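Local coordinates for high-affinity zinc uptake system protein znuA (Streptococcus suis, PDB 3MFQ) that binds zinc between two lobes and, as the solute-binding protein of a probable ABC importer, presumably delivers the metal for uptake, at residues Gln22-Glu27 with Glu121-Leu126; Ser157-Glu162 with Tyr180-Tyr185. All coordinates share one frame; numbering follows the deposited sequence.

Contact 1. Residues Gln22-Glu27 with Glu121-Leu126; sequences QLAGDE and EELQKL
The carbonyl O of Ala24 accepts the backbone N of Glu27 at 2.9 Å, and the CB of the same Ala24 faces Leu123. The bond closes a type II' beta turn that runs from Ala24 to Glu27. Gly25 takes the first corner with a positive phi of 54°, where helix 14-24 ends. Helix 109-123 also runs into a turn, where Leu126 N bonds to Leu123 O at 3.0 Å, but its first residue past the helix, Gln124, keeps a negative phi. The two helix ends lie side by side, with the CA atoms of Ala24 and Leu123 6.9 Å apart.

One methyl carries most of the contact. Leu123 CD1 sits 3.7 Å from Ala24 CB and 4.1 Å from Leu23 CB, and so touches two successive residues of the first helix. Its CG is turned to the side of the backbone N (chi1 -65°), and chi2 of 170° carries CD1 on toward Ala24. Its other branch stays farther back, with CD2 4.5 Å from Ala24 CB. Leu23 meets the methyl mainly through CB, although its own CD1 also comes to 4.3 Å from Leu123 CD1.

Leu58 of strand 58-61, Val20 of helix 14-24 and Ile134 of the long helix 131-156 also touch this leucine. Polar ties to helix 131-156 run beside the apolar patch: Asn137 ND2 bonds to Leu23 O, and Gln135 NE2 to Gln124 OE1.

This is packing between the last turns of two helices, at one end of the protein. The three touching residues are buried and meet through carbon alone. The fit thus depends on shape rather than on directed bonds, while the carbonyls of Ala24 and Leu123 find their partners within their own turns.

Contact 2. Residues Ser157-Glu162 with Tyr180-Tyr185; sequences SVIPKE and YDFTLY
Lys161 and Asp181 form a salt bridge beside a beta-alpha-beta crossover. In this unit strands 165-167 and 183-185 pair in parallel, and helix 174-179 lies on the connection between them. Residues 157-162 lead into the first strand, and residues 180-185 include the second.

Along the lysine chain, CB, CG and CD make no close approach to residues 180-185. The chain bends at chi2 (-55°) before CE comes to 3.8 Å from Asp181 OD2. A second bend, at chi4 (-49°), brings NZ to 2.5 Å from the same oxygen. OD2 receives the ammonium on its syn lone pair, the side of OD1. The second oxygen is more distant, with Lys161 NZ and Asp181 OD1 3.7 Å apart, so the carboxylate is held mainly through one oxygen. The CB of Asp181 points toward the other segment, and the carboxylate continues that way to the lysine. Both residues are exposed, so solvent probably weakens the attraction.

A buried apolar contact accompanies this charged pair. Phe182 starts out away from the other segment, but its ring end returns toward Ile159. The two side chains cross at about a right angle. Leu156 of helix 131-156 also touches the phenyl ring, and Val278 and Leu281 of helix 266-281 touch Ile159. The pair joins the residue just before strand 183-185 to the end of helix 131-156 and to helix 266-281. Ile159 CD1 reaches the ring at its edge, near the ring plane, 4.2 Å from Phe182 CZ.

How the contacts relate
Contact 1 and contact 2 lie in series along the chain, on opposite sides of its centre. Their centres are 37 Å apart and their nearest atoms about 17 Å. Helix 131-156 spans the distance: its early turns border contact 1, and residues 157-162 of contact 2 follow its end. Contact 1 packs helices 14-24 and 109-123 in the N-terminal lobe, while contact 2 joins the residues leading into the parallel strands 165-167 and 183-185 of the other lobe. The zinc ligands His41 and His104 fall between the segments of contact 1, and His170 between those of contact 2. Asp254 follows both, so the site draws on chain between and after these segments, and neither contact includes a ligand.

Contact 1. Residues Gln22-Glu27 with Glu121-Leu126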
# COMPACT_ATOMS: atom_id res chain seq x y z
N GLN A 22 -4.21 -9.06 13.78
CA GLN A 22 -3.56 -8.26 14.81
C GLN A 22 -4.57 -7.84 15.87
O GLN A 22 -4.26 -7.80 17.06
CB GLN A 22 -2.91 -7.01 14.19
CG GLN A 22 -1.80 -7.32 13.20
CD GLN A 22 -0.57 -7.93 13.85
OE1 GLN A 22 -0.31 -7.72 15.04
NE2 GLN A 22 0.19 -8.69 13.08
N LEU A 23 -5.78 -7.55 15.42
CA LEU A 23 -6.83 -7.07 16.32
C LEU A 23 -7.63 -8.22 16.91
O LEU A 23 -7.70 -8.39 18.12
CB LEU A 23 -7.76 -6.12 15.57
CG LEU A 23 -7.10 -5.00 14.78
CD1 LEU A 23 -8.13 -4.21 13.98
CD2 LEU A 23 -6.30 -4.08 15.69
N ALA A 24 -8.24 -9.02 16.04
CA ALA A 24 -9.17 -10.07 16.46
C ALA A 24 -8.47 -11.38 16.78
O ALA A 24 -9.09 -12.30 17.31
CB ALA A 24 -10.23 -10.28 15.39
N GLY A 25 -7.19 -11.47 16.45
CA GLY A 25 -6.44 -12.70 16.67
C GLY A 25 -7.13 -13.87 16.00
O GLY A 25 -7.52 -13.80 14.84
N ASP A 26 -7.28 -14.96 16.76
CA ASP A 26 -7.89 -16.17 16.23
C ASP A 26 -9.38 -16.22 16.55
O ASP A 26 -10.01 -17.28 16.44
CB ASP A 26 -7.20 -17.41 16.81
CG ASP A 26 -5.71 -17.44 16.50
OD1 ASP A 26 -5.32 -16.99 15.40
OD2 ASP A 26 -4.94 -17.91 17.36
N GLU A 27 -9.95 -15.08 16.93
CA GLU A 27 -11.34 -15.04 17.36
C GLU A 27 -12.33 -15.05 16.19
O GLU A 27 -13.47 -15.47 16.35
CB GLU A 27 -11.60 -13.83 18.26
CG GLU A 27 -10.85 -13.88 19.59
CD GLU A 27 -11.39 -14.94 20.54
OE1 GLU A 27 -12.45 -15.53 20.24
OE2 GLU A 27 -10.74 -15.20 21.58
N GLU A 121 -13.69 -1.17 15.57
CA GLU A 121 -15.07 -0.90 15.94
C GLU A 121 -16.06 -1.78 15.18
O GLU A 121 -17.24 -1.84 15.52
CB GLU A 121 -15.40 0.57 15.72
CG GLU A 121 -14.37 1.51 16.35
CD GLU A 121 -14.84 2.95 16.39
OE1 GLU A 121 -14.06 3.83 16.83
OE2 GLU A 121 -15.99 3.21 15.99
N GLU A 122 -15.58 -2.45 14.14
CA GLU A 122 -16.41 -3.37 13.37
C GLU A 122 -16.27 -4.80 13.87
O GLU A 122 -17.21 -5.60 13.76
CB GLU A 122 -16.07 -3.29 11.88
CG GLU A 122 -16.66 -2.09 11.17
CD GLU A 122 -18.17 -2.07 11.23
OE1 GLU A 122 -18.73 -1.18 11.91
OE2 GLU A 122 -18.81 -2.95 10.60
N LEU A 123 -15.11 -5.13 14.40
CA LEU A 123 -14.91 -6.43 15.01
C LEU A 123 -15.56 -6.42 16.39
O LEU A 123 -16.25 -7.37 16.76
CB LEU A 123 -13.43 -6.79 15.07
CG LEU A 123 -12.79 -6.97 13.68
CD1 LEU A 123 -11.27 -7.09 13.76
CD2 LEU A 123 -13.38 -8.17 12.95
N GLN A 124 -15.37 -5.35 17.16
CA GLN A 124 -16.26 -5.07 18.26
C GLN A 124 -17.56 -4.87 17.53
O GLN A 124 -17.53 -4.51 16.36
CB GLN A 124 -15.87 -3.78 18.98
CG GLN A 124 -14.41 -3.67 19.33
CD GLN A 124 -14.08 -2.32 19.92
OE1 GLN A 124 -14.75 -1.86 20.85
NE2 GLN A 124 -13.05 -1.68 19.40
N LYS A 125 -18.69 -5.05 18.21
CA LYS A 125 -20.00 -5.02 17.57
C LYS A 125 -20.25 -6.24 16.69
O LYS A 125 -21.35 -6.42 16.17
CB LYS A 125 -20.08 -3.90 16.52
CG LYS A 125 -21.27 -4.01 15.55
CD LYS A 125 -21.25 -2.92 14.50
CE LYS A 125 -21.41 -1.56 15.14
NZ LYS A 125 -21.54 -0.50 14.12
N LEU A 126 -19.23 -7.06 16.51
CA LEU A 126 -19.37 -8.31 15.77
C LEU A 126 -19.18 -9.38 16.85
O LEU A 126 -19.81 -10.44 16.84
CB LEU A 126 -18.37 -8.52 14.63
CG LEU A 126 -18.51 -9.82 13.83
CD1 LEU A 126 -19.91 -9.92 13.25
CD2 LEU A 126 -17.48 -9.87 12.72

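Contact 2. Residues Ser157-Glu162 with Tyr180-Tyr185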
# COMPACT_ATOMS: atom_id res chain seq x y z
N SER A 157 16.21 9.49 8.45
CA SER A 157 17.00 10.68 8.73
C SER A 157 18.45 10.56 8.28
O SER A 157 19.22 11.51 8.37
CB SER A 157 16.96 11.00 10.23
OG SER A 157 17.73 10.06 10.95
N VAL A 158 18.81 9.37 7.80
CA VAL A 158 20.18 9.12 7.37
C VAL A 158 20.36 9.41 5.88
O VAL A 158 21.47 9.40 5.36
CB VAL A 158 20.60 7.67 7.67
CG1 VAL A 158 20.54 6.82 6.40
CG2 VAL A 158 22.00 7.65 8.27
N ILE A 159 19.25 9.68 5.19
CA ILE A 159 19.29 9.96 3.75
C ILE A 159 19.34 11.46 3.47
O ILE A 159 18.46 12.21 3.90
CB ILE A 159 18.09 9.33 3.02
CG1 ILE A 159 18.09 7.82 3.21
CG2 ILE A 159 18.13 9.68 1.54
CD1 ILE A 159 16.93 7.12 2.53
N PRO A 160 20.38 11.90 2.73
CA PRO A 160 20.63 13.30 2.39
C PRO A 160 19.44 13.98 1.72
O PRO A 160 18.70 13.34 0.98
CB PRO A 160 21.80 13.20 1.40
CG PRO A 160 22.49 11.95 1.76
CD PRO A 160 21.41 11.00 2.19
N LYS A 161 19.28 15.27 1.97
CA LYS A 161 18.20 16.04 1.39
C LYS A 161 18.17 15.89 -0.12
O LYS A 161 17.10 15.77 -0.72
CB LYS A 161 18.36 17.52 1.75
CG LYS A 161 17.05 18.26 1.95
CD LYS A 161 16.14 18.14 0.74
CE LYS A 161 14.89 18.98 0.93
NZ LYS A 161 14.27 18.70 2.25
N GLU A 162 19.34 15.89 -0.74
CA GLU A 162 19.44 15.79 -2.19
C GLU A 162 19.13 14.39 -2.67
O GLU A 162 18.84 14.18 -3.84
CB GLU A 162 20.84 16.20 -2.66
CG GLU A 162 21.57 17.10 -1.68
CD GLU A 162 22.28 16.32 -0.59
OE1 GLU A 162 23.06 15.41 -0.93
OE2 GLU A 162 22.04 16.61 0.60
N TYR A 180 7.38 12.09 5.14
CA TYR A 180 8.79 12.16 5.48
C TYR A 180 9.60 13.00 4.51
O TYR A 180 10.68 12.60 4.10
CB TYR A 180 9.38 10.76 5.57
CG TYR A 180 8.48 9.83 6.32
CD1 TYR A 180 8.59 9.67 7.70
CD2 TYR A 180 7.48 9.12 5.67
CE1 TYR A 180 7.76 8.83 8.39
CE2 TYR A 180 6.64 8.28 6.34
CZ TYR A 180 6.78 8.13 7.71
OH TYR A 180 5.94 7.29 8.39
N ASP A 181 9.07 14.16 4.16
CA ASP A 181 9.80 15.09 3.31
C ASP A 181 10.50 14.38 2.17
O ASP A 181 11.73 14.42 2.05
CB ASP A 181 10.83 15.86 4.15
CG ASP A 181 11.45 17.01 3.38
OD1 ASP A 181 10.71 17.73 2.68
OD2 ASP A 181 12.68 17.19 3.50
N PHE A 182 9.71 13.72 1.32
CA PHE A 182 10.25 12.98 0.18
C PHE A 182 9.60 13.40 -1.12
O PHE A 182 8.50 13.95 -1.13
CB PHE A 182 10.07 11.48 0.39
CG PHE A 182 11.34 10.76 0.68
CD1 PHE A 182 11.79 10.62 1.99
CD2 PHE A 182 12.09 10.21 -0.34
CE1 PHE A 182 12.96 9.95 2.26
CE2 PHE A 182 13.27 9.54 -0.07
CZ PHE A 182 13.70 9.41 1.23
N THR A 183 10.29 13.13 -2.23
CA THR A 183 9.76 13.40 -3.56
C THR A 183 9.67 12.11 -4.36
O THR A 183 10.65 11.38 -4.48
CB THR A 183 10.66 14.40 -4.32
OG1 THR A 183 10.65 15.66 -3.66
CG2 THR A 183 10.17 14.57 -5.75
N LEU A 184 8.48 11.84 -4.90
CA LEU A 184 8.25 10.60 -5.64
C LEU A 184 7.96 10.83 -7.12
O LEU A 184 7.13 11.66 -7.48
CB LEU A 184 7.09 9.81 -5.02
CG LEU A 184 6.55 8.65 -5.86
CD1 LEU A 184 7.56 7.51 -5.92
CD2 LEU A 184 5.22 8.15 -5.31
N TYR A 185 8.65 10.08 -7.97
CA TYR A 185 8.36 10.06 -9.39
C TYR A 185 7.96 8.65 -9.81
O TYR A 185 8.45 7.67 -9.26
CB TYR A 185 9.56 10.52 -10.21
CG TYR A 185 10.03 11.93 -9.90
CD1 TYR A 185 11.34 12.18 -9.54
CD2 TYR A 185 9.15 13.00 -9.96
CE1 TYR A 185 11.77 13.46 -9.25
CE2 TYR A 185 9.56 14.28 -9.68
CZ TYR A 185 10.87 14.51 -9.33
OH TYR A 185 11.29 15.78 -9.04